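Local coordinates for PnpC (Pseudomonas putida, PDB 3N9T), which probably catalyses the iron(III)-dependent intradiol cleavage of hydroxyquinol, opening the aromatic ring between two adjacent hydroxyl-bearing carbons, at residues F75-D80 against P195-G200; P107-G112 against V148-Q153; G158-Q163 against N171-Y176; T189-Y194 against L235-D240. One frame throughout, in Å; residues are numbered along the deposited sequence.

In the fold
Contact 1 closes the longest loop: helix 74-81, of the N-terminal region that binds the phospholipid, meets the chain again at 195-200, just past the iron ligand Tyr194. Contacts 2 and 3 are nested inside that loop and follow one another in series. The first lays 107-112 on strand 148-152; the second ties 158-163, with the iron ligand Tyr160, to the start of strand 173-177, and the two strands are neighbours in one sheet. Contact 4 opens within the loop at 189-194 but closes beyond it at 235-240, so it crosses contact 1 along the chain. Contacts 3 and 4 converge on the ferric ion through Tyr160 and Tyr194.

Contact 1: F75-D80 against P195-G200. With HGX (1-heptadecanoyl-2-tridecanoyl-3-glycerol-phosphonyl choline), chain B.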
# COMPACT_ATOMS: atom_id res chain seq x y z
N PHE A 75 -0.68 -9.62 2.12
CA PHE A 75 -1.03 -8.24 2.56
C PHE A 75 -1.38 -8.19 4.06
O PHE A 75 -1.04 -7.22 4.74
CB PHE A 75 -2.11 -7.51 1.71
CG PHE A 75 -1.48 -6.62 0.65
CD1 PHE A 75 -1.55 -6.98 -0.69
CD2 PHE A 75 -0.72 -5.46 1.02
CE1 PHE A 75 -0.86 -6.25 -1.68
CE2 PHE A 75 -0.07 -4.70 0.03
CZ PHE A 75 -0.12 -5.08 -1.32
N ILE A 76 -2.12 -9.20 4.54
CA ILE A 76 -2.43 -9.29 5.97
C ILE A 76 -1.13 -9.46 6.75
O ILE A 76 -0.89 -8.79 7.75
CB ILE A 76 -3.41 -10.42 6.26
CG1 ILE A 76 -4.76 -10.11 5.59
CG2 ILE A 76 -3.55 -10.66 7.81
CD1 ILE A 76 -5.93 -11.08 5.98
N LEU A 77 -0.27 -10.35 6.27
CA LEU A 77 1.02 -10.52 6.93
C LEU A 77 1.82 -9.23 6.95
O LEU A 77 2.49 -8.96 7.94
CB LEU A 77 1.82 -11.65 6.22
CG LEU A 77 3.02 -12.14 6.99
CD1 LEU A 77 2.60 -12.66 8.38
CD2 LEU A 77 3.51 -13.37 6.16
N LEU A 78 1.77 -8.44 5.87
CA LEU A 78 2.44 -7.11 5.87
C LEU A 78 1.81 -6.17 6.88
O LEU A 78 2.55 -5.50 7.65
CB LEU A 78 2.37 -6.49 4.44
CG LEU A 78 3.08 -5.16 4.18
CD1 LEU A 78 4.62 -5.26 4.51
CD2 LEU A 78 2.83 -4.72 2.72
N SER A 79 0.47 -6.11 6.88
CA SER A 79 -0.30 -5.34 7.92
C SER A 79 0.12 -5.78 9.32
O SER A 79 0.40 -4.92 10.20
CB SER A 79 -1.84 -5.58 7.79
OG SER A 79 -2.53 -4.88 8.83
N ASP A 80 0.28 -7.10 9.51
CA ASP A 80 0.64 -7.61 10.87
C ASP A 80 2.03 -7.16 11.27
O ASP A 80 2.20 -6.66 12.35
CB ASP A 80 0.62 -9.14 10.92
CG ASP A 80 -0.78 -9.76 10.70
OD1 ASP A 80 -1.83 -9.12 10.89
OD2 ASP A 80 -0.81 -10.96 10.42
N PRO A 195 7.96 -19.36 13.78
CA PRO A 195 8.19 -18.18 12.94
C PRO A 195 7.02 -17.98 11.98
O PRO A 195 6.32 -18.93 11.62
CB PRO A 195 9.46 -18.57 12.13
CG PRO A 195 9.20 -20.09 11.84
CD PRO A 195 8.56 -20.59 13.15
N ILE A 196 6.82 -16.73 11.57
CA ILE A 196 5.82 -16.45 10.55
C ILE A 196 6.43 -16.74 9.16
O ILE A 196 7.66 -16.79 9.03
CB ILE A 196 5.35 -15.01 10.63
CG1 ILE A 196 6.53 -14.08 10.29
CG2 ILE A 196 4.77 -14.65 12.04
CD1 ILE A 196 5.99 -12.71 9.73
N PRO A 197 5.60 -16.83 8.11
CA PRO A 197 6.19 -17.15 6.77
C PRO A 197 7.17 -16.08 6.28
O PRO A 197 6.90 -14.86 6.33
CB PRO A 197 4.96 -17.23 5.85
CG PRO A 197 3.74 -17.33 6.78
CD PRO A 197 4.12 -16.74 8.08
N THR A 198 8.33 -16.50 5.81
CA THR A 198 9.29 -15.51 5.37
C THR A 198 9.69 -15.74 3.92
O THR A 198 10.66 -15.20 3.47
CB THR A 198 10.54 -15.59 6.24
OG1 THR A 198 10.97 -16.95 6.25
CG2 THR A 198 10.22 -15.23 7.67
N ASP A 199 8.96 -16.56 3.19
CA ASP A 199 9.35 -16.89 1.82
C ASP A 199 8.73 -15.95 0.81
O ASP A 199 8.74 -16.22 -0.41
CB ASP A 199 8.94 -18.32 1.50
CG ASP A 199 7.48 -18.55 1.66
OD1 ASP A 199 6.78 -17.85 2.45
OD2 ASP A 199 7.01 -19.49 0.98
N GLY A 200 8.17 -14.84 1.29
CA GLY A 200 7.57 -13.87 0.40
C GLY A 200 8.21 -12.51 0.60
O GLY A 200 9.23 -12.38 1.29
O11 HGX B . 16.20 0.79 0.27
C11 HGX B . 15.43 0.29 -0.49
C12 HGX B . 14.30 1.12 -0.99
C13 HGX B . 13.10 0.96 -0.09
C14 HGX B . 11.99 1.64 -0.84
C15 HGX B . 10.73 1.62 -0.06
C16 HGX B . 9.76 2.54 -0.72
C17 HGX B . 8.38 2.24 -0.19
C18 HGX B . 7.51 3.44 -0.51
C19 HGX B . 6.10 3.00 -0.86
C20 HGX B . 5.59 3.99 -1.91
C21 HGX B . 5.93 3.57 -3.34
C22 HGX B . 4.79 3.68 -4.35
C23 HGX B . 3.42 4.06 -3.77
O3 HGX B . 15.64 -1.08 -0.88
C3 HGX B . 16.62 -1.90 -0.24
C2 HGX B . 16.01 -3.00 0.62
C1 HGX B . 17.13 -3.94 0.97
O3P HGX B . 17.93 -3.26 1.92
O2 HGX B . 15.04 -3.79 -0.07
C31 HGX B . 13.73 -3.86 0.58
O31 HGX B . 13.30 -4.91 0.99
C32 HGX B . 12.76 -2.75 0.72
C33 HGX B . 11.51 -3.44 1.28
C34 HGX B . 10.31 -2.62 0.88
C35 HGX B . 9.35 -2.36 2.00
C36 HGX B . 8.18 -1.65 1.41
C37 HGX B . 7.00 -1.90 2.33
C38 HGX B . 5.92 -0.97 1.85
C39 HGX B . 4.56 -1.49 2.25
C40 HGX B . 3.70 -0.41 2.90
C42 HGX B . 2.85 0.38 1.91
C43 HGX B . 1.33 0.20 2.10
C44 HGX B . 0.91 -0.15 3.53
C45 HGX B . 0.09 -1.44 3.51
C46 HGX B . 0.17 -2.26 4.82
C47 HGX B . -1.23 -2.53 5.35
C48 HGX B . -1.75 -3.69 4.53
O1 HGX B . 19.81 -4.72 1.16
P1 HGX B . 19.52 -3.34 1.74
O4 HGX B . 19.91 -2.09 0.98
O5 HGX B . 20.07 -3.27 3.28
C4 HGX B . 21.49 -3.40 3.56
C5 HGX B . 21.82 -4.67 4.36
N1 HGX B . 22.23 -5.88 3.60
C6 HGX B . 23.18 -6.65 4.43
C7 HGX B . 22.89 -5.60 2.29
C8 HGX B . 21.05 -6.74 3.38
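Leu77 carries this contact alone on the helical side, and its two methyl groups divide the work. CD1 meets the terminal methyl of Ile196, with CD1 to CD1 at 3.6 Å. CD2 lies against one face of the Pro197 ring, 3.9 Å from the proline CD, and at 3.7 Å it also reaches the carbonyl oxygen of Pro197. The touch is small and mainly apolar, the leucine side chain crossing those of Ile196 and Pro197 at a slant. It gets there because CG of Leu77 stands anti to the backbone nitrogen (chi1 -167°), which extends the side chain from the helix to the loop. From the other side, Ile196 sends CG1 between its own backbone nitrogen and carbonyl carbon, and CD1 continues from it toward the leucine.

Away from Leu77, Phe75 and Ser79, one turn apart, together with Leu78 line the end of a phospholipid tail. The last carbon of the chain, C48, is 3.6 Å from Phe75 O and 3.8 Å from Ser79 CB, while Leu78 CD2 packs 3.7 Å from C39. The helix thus has lipid on one flank and the 195-200 loop on another. Ser79 OG, for its part, bonds to Trp53 of the second subunit as well as to Ser85.

Helix 74-81 is wedged among several elements: Leu77 and Leu78 also touch Val202 of helix 201-209, Phe75 packs on Leu60 of helix 50-65, and Ile196 rests on Leu206 of helix 201-209 and Arg215 of strand 214-224.

Contact 2: P107-G112 against V148-Q153; sequences PFFIEG and VLDVWQ
Phe108 meets Trp152 through its backbone and CB: its carbonyl oxygen is 3.6 Å from Trp152 CD1, and CB lies 4.0 Å from NE1. Its ring leads off from the tryptophan, with Pro107 CG above the centre of one face, and stacks with the iron ligand Tyr160. At Phe109 the chain passes over the indole itself. Its CA sits 4.1 Å from the centroid of the Trp152 five-membered ring, only 20° off the normal, in a CH-pi contact. With CG anti to the backbone nitrogen (chi1 175°), the phenyl ring swings over the other half of the indole and presents an edge to the six-membered ring. The two planes stand at 65° and the centroids are 5.0 Å apart, a T-shaped pair led by Phe109 CD1, which is 3.6 Å from Trp152 CZ3. Farther along the same ring, CE1 touches Asp150 CB at 3.9 Å.

Polar groups look beyond the pair: Asp150 forms a salt bridge with Arg175, and Phe108 O accepts from Arg173 NH1. Trp152 also stacks with the iron ligand His220. The contact thus rests on dispersion and C-H to pi attraction, and through the indole it links the loop to a metal-binding residue.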
# COMPACT_ATOMS: atom_id res chain seq x y z
N PRO A 107 -4.71 -15.92 11.67
CA PRO A 107 -5.41 -16.53 10.55
C PRO A 107 -5.86 -17.97 10.86
O PRO A 107 -6.46 -18.62 9.99
CB PRO A 107 -4.33 -16.57 9.47
CG PRO A 107 -3.07 -16.85 10.26
CD PRO A 107 -3.26 -16.20 11.64
N PHE A 108 -5.61 -18.43 12.10
CA PHE A 108 -5.66 -19.85 12.37
C PHE A 108 -6.87 -20.47 13.10
O PHE A 108 -6.86 -21.67 13.42
CB PHE A 108 -4.36 -20.24 13.05
CG PHE A 108 -3.17 -20.11 12.16
CD1 PHE A 108 -3.15 -20.70 10.88
CD2 PHE A 108 -2.03 -19.38 12.60
CE1 PHE A 108 -2.03 -20.59 10.04
CE2 PHE A 108 -0.86 -19.29 11.79
CZ PHE A 108 -0.87 -19.87 10.51
N PHE A 109 -7.90 -19.68 13.35
CA PHE A 109 -9.08 -20.23 14.01
C PHE A 109 -9.82 -21.19 13.07
O PHE A 109 -9.97 -20.91 11.87
CB PHE A 109 -10.03 -19.15 14.52
CG PHE A 109 -11.29 -19.71 15.09
CD1 PHE A 109 -11.26 -20.40 16.33
CD2 PHE A 109 -12.49 -19.65 14.38
CE1 PHE A 109 -12.42 -20.99 16.86
CE2 PHE A 109 -13.67 -20.25 14.91
CZ PHE A 109 -13.62 -20.91 16.17
N ILE A 110 -10.28 -22.33 13.59
CA ILE A 110 -11.14 -23.21 12.79
C ILE A 110 -12.45 -23.46 13.52
O ILE A 110 -12.44 -23.78 14.72
CB ILE A 110 -10.44 -24.56 12.41
CG1 ILE A 110 -9.17 -24.31 11.61
CG2 ILE A 110 -11.39 -25.47 11.57
CD1 ILE A 110 -8.32 -25.57 11.43
N GLU A 111 -13.57 -23.25 12.81
CA GLU A 111 -14.91 -23.75 13.20
C GLU A 111 -15.11 -25.25 13.41
O GLU A 111 -14.46 -26.13 12.78
CB GLU A 111 -15.96 -23.32 12.16
CG GLU A 111 -16.02 -21.85 11.95
CD GLU A 111 -17.03 -21.20 12.84
OE1 GLU A 111 -17.20 -21.65 14.00
OE2 GLU A 111 -17.68 -20.24 12.35
N GLY A 112 -16.08 -25.53 14.28
CA GLY A 112 -16.58 -26.88 14.51
C GLY A 112 -15.63 -27.81 15.23
O GLY A 112 -15.65 -29.02 14.96
N VAL A 148 -18.18 -19.95 26.97
CA VAL A 148 -17.58 -20.88 26.07
C VAL A 148 -16.17 -20.31 25.68
O VAL A 148 -16.08 -19.17 25.26
CB VAL A 148 -18.48 -21.08 24.76
CG1 VAL A 148 -17.77 -21.83 23.82
CG2 VAL A 148 -19.68 -21.95 25.07
N LEU A 149 -15.09 -21.09 25.89
CA LEU A 149 -13.71 -20.69 25.59
C LEU A 149 -13.27 -21.56 24.44
O LEU A 149 -13.04 -22.77 24.63
CB LEU A 149 -12.77 -20.98 26.79
CG LEU A 149 -13.14 -20.21 28.07
CD1 LEU A 149 -14.17 -21.02 28.94
CD2 LEU A 149 -11.93 -19.91 28.88
N ASP A 150 -13.15 -20.95 23.24
CA ASP A 150 -12.59 -21.67 22.07
C ASP A 150 -11.12 -21.43 22.13
O ASP A 150 -10.69 -20.25 22.15
CB ASP A 150 -13.10 -21.06 20.75
CG ASP A 150 -14.58 -21.43 20.47
OD1 ASP A 150 -14.91 -22.61 20.56
OD2 ASP A 150 -15.38 -20.51 20.21
N VAL A 151 -10.32 -22.50 22.12
CA VAL A 151 -8.86 -22.32 22.28
C VAL A 151 -8.15 -23.06 21.18
O VAL A 151 -8.63 -24.09 20.73
CB VAL A 151 -8.34 -22.80 23.66
CG1 VAL A 151 -9.06 -22.04 24.72
CG2 VAL A 151 -8.61 -24.34 23.87
N TRP A 152 -6.98 -22.55 20.78
CA TRP A 152 -6.17 -23.23 19.77
C TRP A 152 -4.68 -22.78 19.96
O TRP A 152 -4.37 -21.67 20.47
CB TRP A 152 -6.76 -23.00 18.35
CG TRP A 152 -6.72 -21.58 17.78
CD1 TRP A 152 -5.83 -21.06 16.83
CD2 TRP A 152 -7.61 -20.47 18.13
NE1 TRP A 152 -6.16 -19.71 16.56
CE2 TRP A 152 -7.24 -19.35 17.33
CE3 TRP A 152 -8.71 -20.35 19.02
CZ2 TRP A 152 -7.87 -18.07 17.46
CZ3 TRP A 152 -9.35 -19.12 19.13
CH2 TRP A 152 -8.90 -17.97 18.36
N GLN A 153 -3.77 -23.66 19.58
CA GLN A 153 -2.34 -23.41 19.72
C GLN A 153 -1.58 -24.28 18.71
O GLN A 153 -2.13 -25.28 18.20
CB GLN A 153 -1.87 -23.78 21.12
CG GLN A 153 -1.98 -25.21 21.52
CD GLN A 153 -1.32 -25.48 22.89
OE1 GLN A 153 -1.97 -25.35 23.91
NE2 GLN A 153 -0.01 -25.81 22.91

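Contact 3: G158-Q163 against N171-Y176. With FE (Fe (III) ion), chain D.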
# COMPACT_ATOMS: atom_id res chain seq x y z
N GLY A 158 5.43 -26.13 15.47
CA GLY A 158 5.11 -24.74 15.12
C GLY A 158 4.01 -24.65 14.08
O GLY A 158 3.85 -23.61 13.42
N MET A 159 3.24 -25.75 13.89
CA MET A 159 2.06 -25.67 13.01
C MET A 159 0.74 -25.89 13.76
O MET A 159 0.69 -26.67 14.69
CB MET A 159 2.16 -26.68 11.87
CG MET A 159 2.73 -26.07 10.59
SD MET A 159 3.19 -27.31 9.36
CE MET A 159 4.69 -27.98 10.10
N TYR A 160 -0.30 -25.16 13.35
CA TYR A 160 -1.68 -25.45 13.82
C TYR A 160 -2.25 -26.64 13.02
O TYR A 160 -1.95 -26.79 11.84
CB TYR A 160 -2.57 -24.24 13.65
CG TYR A 160 -2.11 -23.12 14.55
CD1 TYR A 160 -2.70 -22.91 15.78
CD2 TYR A 160 -1.05 -22.27 14.16
CE1 TYR A 160 -2.26 -21.87 16.63
CE2 TYR A 160 -0.59 -21.23 15.01
CZ TYR A 160 -1.20 -21.05 16.25
OH TYR A 160 -0.74 -20.08 17.11
N SER A 161 -3.05 -27.50 13.67
CA SER A 161 -3.80 -28.53 12.93
C SER A 161 -4.84 -27.72 12.17
O SER A 161 -5.11 -26.58 12.52
CB SER A 161 -4.48 -29.49 13.93
OG SER A 161 -5.46 -28.84 14.75
N GLY A 162 -5.35 -28.19 11.04
CA GLY A 162 -4.59 -28.78 10.03
C GLY A 162 -4.35 -27.62 9.06
O GLY A 162 -4.67 -27.72 7.87
N GLN A 163 -3.85 -26.48 9.59
CA GLN A 163 -2.95 -25.64 8.80
C GLN A 163 -1.97 -26.70 8.31
O GLN A 163 -1.63 -26.75 7.13
CB GLN A 163 -2.21 -24.59 9.67
CG GLN A 163 -0.79 -24.31 9.13
CD GLN A 163 0.06 -23.36 9.99
OE1 GLN A 163 0.28 -23.56 11.20
NE2 GLN A 163 0.59 -22.34 9.33
N ASN A 171 -6.69 -31.63 17.05
CA ASN A 171 -5.52 -31.58 17.88
C ASN A 171 -5.29 -30.14 18.35
O ASN A 171 -5.31 -29.22 17.56
CB ASN A 171 -4.32 -31.99 17.08
CG ASN A 171 -3.09 -32.12 17.92
OD1 ASN A 171 -3.12 -32.69 19.01
ND2 ASN A 171 -1.97 -31.64 17.38
N LEU A 172 -5.04 -30.00 19.64
CA LEU A 172 -4.69 -28.69 20.25
C LEU A 172 -5.69 -27.65 19.87
O LEU A 172 -5.37 -26.46 19.79
CB LEU A 172 -3.25 -28.30 19.85
CG LEU A 172 -2.17 -29.23 20.50
CD1 LEU A 172 -0.81 -28.96 19.89
CD2 LEU A 172 -2.08 -29.16 22.04
N ARG A 173 -6.95 -28.09 19.66
CA ARG A 173 -8.10 -27.17 19.59
C ARG A 173 -9.22 -27.72 20.45
O ARG A 173 -9.34 -28.96 20.65
CB ARG A 173 -8.60 -26.94 18.16
CG ARG A 173 -7.53 -26.61 17.14
CD ARG A 173 -8.09 -26.60 15.71
NE ARG A 173 -7.03 -26.10 14.81
CZ ARG A 173 -6.83 -24.82 14.54
NH1 ARG A 173 -7.62 -23.88 15.09
NH2 ARG A 173 -5.82 -24.46 13.73
N GLY A 174 -10.01 -26.82 21.03
CA GLY A 174 -11.21 -27.28 21.75
C GLY A 174 -12.12 -26.15 22.15
O GLY A 174 -11.67 -25.01 22.30
N ARG A 175 -13.37 -26.50 22.47
CA ARG A 175 -14.32 -25.54 23.02
C ARG A 175 -14.61 -26.01 24.43
O ARG A 175 -15.29 -27.02 24.62
CB ARG A 175 -15.62 -25.57 22.20
CG ARG A 175 -16.73 -24.88 22.94
CD ARG A 175 -17.85 -24.51 21.97
NE ARG A 175 -17.57 -23.28 21.23
CZ ARG A 175 -18.53 -22.55 20.68
NH1 ARG A 175 -19.78 -22.98 20.82
NH2 ARG A 175 -18.27 -21.42 20.05
N TYR A 176 -14.11 -25.28 25.40
CA TYR A 176 -14.30 -25.56 26.84
C TYR A 176 -15.34 -24.61 27.47
O TYR A 176 -15.76 -23.61 26.82
CB TYR A 176 -12.94 -25.35 27.53
CG TYR A 176 -11.89 -26.40 27.18
CD1 TYR A 176 -11.16 -26.32 25.98
CD2 TYR A 176 -11.64 -27.46 28.04
CE1 TYR A 176 -10.18 -27.28 25.64
CE2 TYR A 176 -10.66 -28.44 27.73
CZ TYR A 176 -9.95 -28.32 26.56
OH TYR A 176 -8.98 -29.21 26.31
FE FE D . -0.94 -18.12 17.07
O HOH W 1 -3.86 -26.67 16.53
O HOH W 2 -1.80 -17.02 15.48
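The loop that delivers the iron ligand Tyr160 is fastened to the start of strand 173-177 at Ser161, which Asn171 and Arg173 hold from the strand side. Arg173 reaches across with its chain extended and grips the serine side-on. NH2 points at Ser161 O, which lies close to the guanidinium plane, but the modelled 2.5 Å is unusually short and the exact length doubtful; NE donates to Ser161 OG at 3.2 Å. A weak second bond runs from NE to the same carbonyl. The serine OG in turn donates to Asn171 O at 2.8 Å, on a lone pair. Its position between the backbone nitrogen and carbonyl carbon (chi1 63°) lets it face both partners. Water 1 bridges the same segments, accepting from Ser161 N and donating to Asn171 O.

Tyr160 CB is 3.3 Å from Arg173 NH2, so the guanidinium lies against the base of the ligand side chain. Tyr160 N donates to Gln163 OE1 at 2.7 Å, folding the loop back on itself around a cis peptide before Gly162. Tyr160 OH binds iron at 2.0 Å, and Tyr194, His218 and His220 supply the other protein ligands of the two-tyrosine, two-histidine centre characteristic of intradiol dioxygenases.

Contact 4: T189-Y194 against L235-D240. With FE (Fe (III) ion), chain D.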
# COMPACT_ATOMS: atom_id res chain seq x y z
N THR A 189 -0.34 -29.18 25.89
CA THR A 189 1.13 -29.11 26.04
C THR A 189 1.59 -27.67 26.08
O THR A 189 0.87 -26.79 25.62
CB THR A 189 1.84 -29.86 24.94
OG1 THR A 189 1.41 -29.37 23.68
CG2 THR A 189 1.63 -31.40 25.08
N VAL A 190 2.78 -27.41 26.66
CA VAL A 190 3.27 -26.07 26.77
C VAL A 190 3.39 -25.53 25.34
O VAL A 190 3.98 -26.16 24.48
CB VAL A 190 4.61 -25.97 27.51
CG1 VAL A 190 5.07 -24.52 27.52
CG2 VAL A 190 4.50 -26.53 28.92
N PRO A 191 2.77 -24.38 25.06
CA PRO A 191 2.90 -23.82 23.69
C PRO A 191 4.39 -23.51 23.37
O PRO A 191 5.15 -23.16 24.29
CB PRO A 191 2.07 -22.55 23.75
CG PRO A 191 1.10 -22.79 24.88
CD PRO A 191 1.92 -23.57 25.92
N VAL A 192 4.78 -23.65 22.12
CA VAL A 192 6.14 -23.28 21.68
C VAL A 192 6.11 -22.09 20.67
O VAL A 192 5.13 -21.88 19.94
CB VAL A 192 6.92 -24.51 21.10
CG1 VAL A 192 6.79 -25.77 22.06
CG2 VAL A 192 6.35 -24.93 19.76
N CYS A 193 7.18 -21.27 20.68
CA CYS A 193 7.34 -20.16 19.71
C CYS A 193 7.47 -20.73 18.28
O CYS A 193 7.88 -21.89 18.09
CB CYS A 193 8.52 -19.27 20.11
SG CYS A 193 10.09 -20.13 20.26
N TYR A 194 7.10 -19.96 17.27
CA TYR A 194 7.16 -20.45 15.90
C TYR A 194 7.33 -19.21 14.99
O TYR A 194 6.96 -18.12 15.44
CB TYR A 194 5.88 -21.23 15.55
CG TYR A 194 4.59 -20.41 15.65
CD1 TYR A 194 3.82 -20.44 16.81
CD2 TYR A 194 4.11 -19.66 14.58
CE1 TYR A 194 2.62 -19.75 16.91
CE2 TYR A 194 2.91 -18.94 14.67
CZ TYR A 194 2.16 -18.97 15.85
OH TYR A 194 0.93 -18.28 16.01
N LEU A 235 -2.83 -15.73 25.38
CA LEU A 235 -2.06 -15.77 26.67
C LEU A 235 -0.66 -16.17 26.26
O LEU A 235 -0.45 -17.19 25.55
CB LEU A 235 -2.60 -16.86 27.62
CG LEU A 235 -3.97 -16.48 28.22
CD1 LEU A 235 -4.23 -17.45 29.43
CD2 LEU A 235 -4.01 -14.94 28.71
N PHE A 236 0.32 -15.35 26.60
CA PHE A 236 1.69 -15.60 26.12
C PHE A 236 2.50 -16.18 27.26
O PHE A 236 2.37 -15.66 28.37
CB PHE A 236 2.38 -14.28 25.73
CG PHE A 236 1.76 -13.61 24.52
CD1 PHE A 236 2.20 -13.95 23.26
CD2 PHE A 236 0.72 -12.68 24.66
CE1 PHE A 236 1.64 -13.36 22.13
CE2 PHE A 236 0.16 -12.11 23.52
CZ PHE A 236 0.64 -12.46 22.27
N ASN A 237 3.38 -17.17 26.99
CA ASN A 237 4.26 -17.73 28.04
C ASN A 237 5.19 -16.64 28.59
O ASN A 237 5.98 -16.04 27.86
CB ASN A 237 5.15 -18.90 27.56
CG ASN A 237 4.37 -20.03 26.83
OD1 ASN A 237 3.26 -19.83 26.34
ND2 ASN A 237 5.02 -21.17 26.68
N SER A 238 5.16 -16.45 29.89
CA SER A 238 6.01 -15.46 30.58
C SER A 238 7.50 -15.57 30.30
O SER A 238 8.29 -14.60 30.45
CB SER A 238 5.92 -15.72 32.10
OG SER A 238 5.14 -14.72 32.62
N ASP A 239 7.95 -16.74 29.98
CA ASP A 239 9.39 -16.81 29.93
C ASP A 239 10.01 -16.69 28.55
O ASP A 239 11.19 -17.00 28.38
CB ASP A 239 9.85 -18.06 30.72
CG ASP A 239 9.59 -17.90 32.24
OD1 ASP A 239 9.93 -16.78 32.75
OD2 ASP A 239 8.99 -18.83 32.89
N ASP A 240 9.22 -16.28 27.56
CA ASP A 240 9.53 -16.64 26.17
C ASP A 240 10.64 -15.70 25.73
O ASP A 240 10.62 -14.54 26.08
CB ASP A 240 8.29 -16.51 25.27
CG ASP A 240 8.54 -16.98 23.86
OD1 ASP A 240 8.10 -18.10 23.50
OD2 ASP A 240 9.19 -16.24 23.08
FE FE D . -0.94 -18.12 17.07
O HOH W 2 -1.80 -17.02 15.48
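Asn237 and Pro191 make the polar link of a contact between a loop and a type I beta turn, at the end of strand 231-237 in the beta-sheet domain that houses the iron. The turn runs from Asn237 to Asp240, and the loop 190-193 leads from strand 183-189 to the iron ligand Tyr194. The one hydrogen bond between them goes from Asn237 ND2 to Pro191 O, 3.1 Å long. It is bent, with 137° at the hydrogen, and the donor is tilted 29° from the carbonyl plane. CG of Asn237 stands anti to its carbonyl carbon (chi1 -51°), which carries the amide to the proline. There the amide also meets carbon: OD1 lies 3.9 Å from Pro191 CG, and ND2 is 3.5 Å from Val190 CG1. Both Pro191 and Asn237 pack on Tyr259 of strand 256-262 as well.

Past the turn, Asp240 comes against Cys193. Its carboxylate is pinned by backbone N-H groups, OD1 by Ala217 and OD2 by Tyr242, which probably fixes its rotation and spreads its negative charge. Asp240 N closes the turn with a bond of 3.3 Å to Asn237 O. The Asn237 bond to Pro191 and the Asp240 contact probably help to steady the loop that leads to the metal ligand: the side chain of Tyr194 does not touch 235-240, but turns inward to bind iron through OH at 2.2 Å, in the plane of its ring. The sulfur takes no part in the touch at Cys193, where CB lies 3.6 Å from Asp240 OD1.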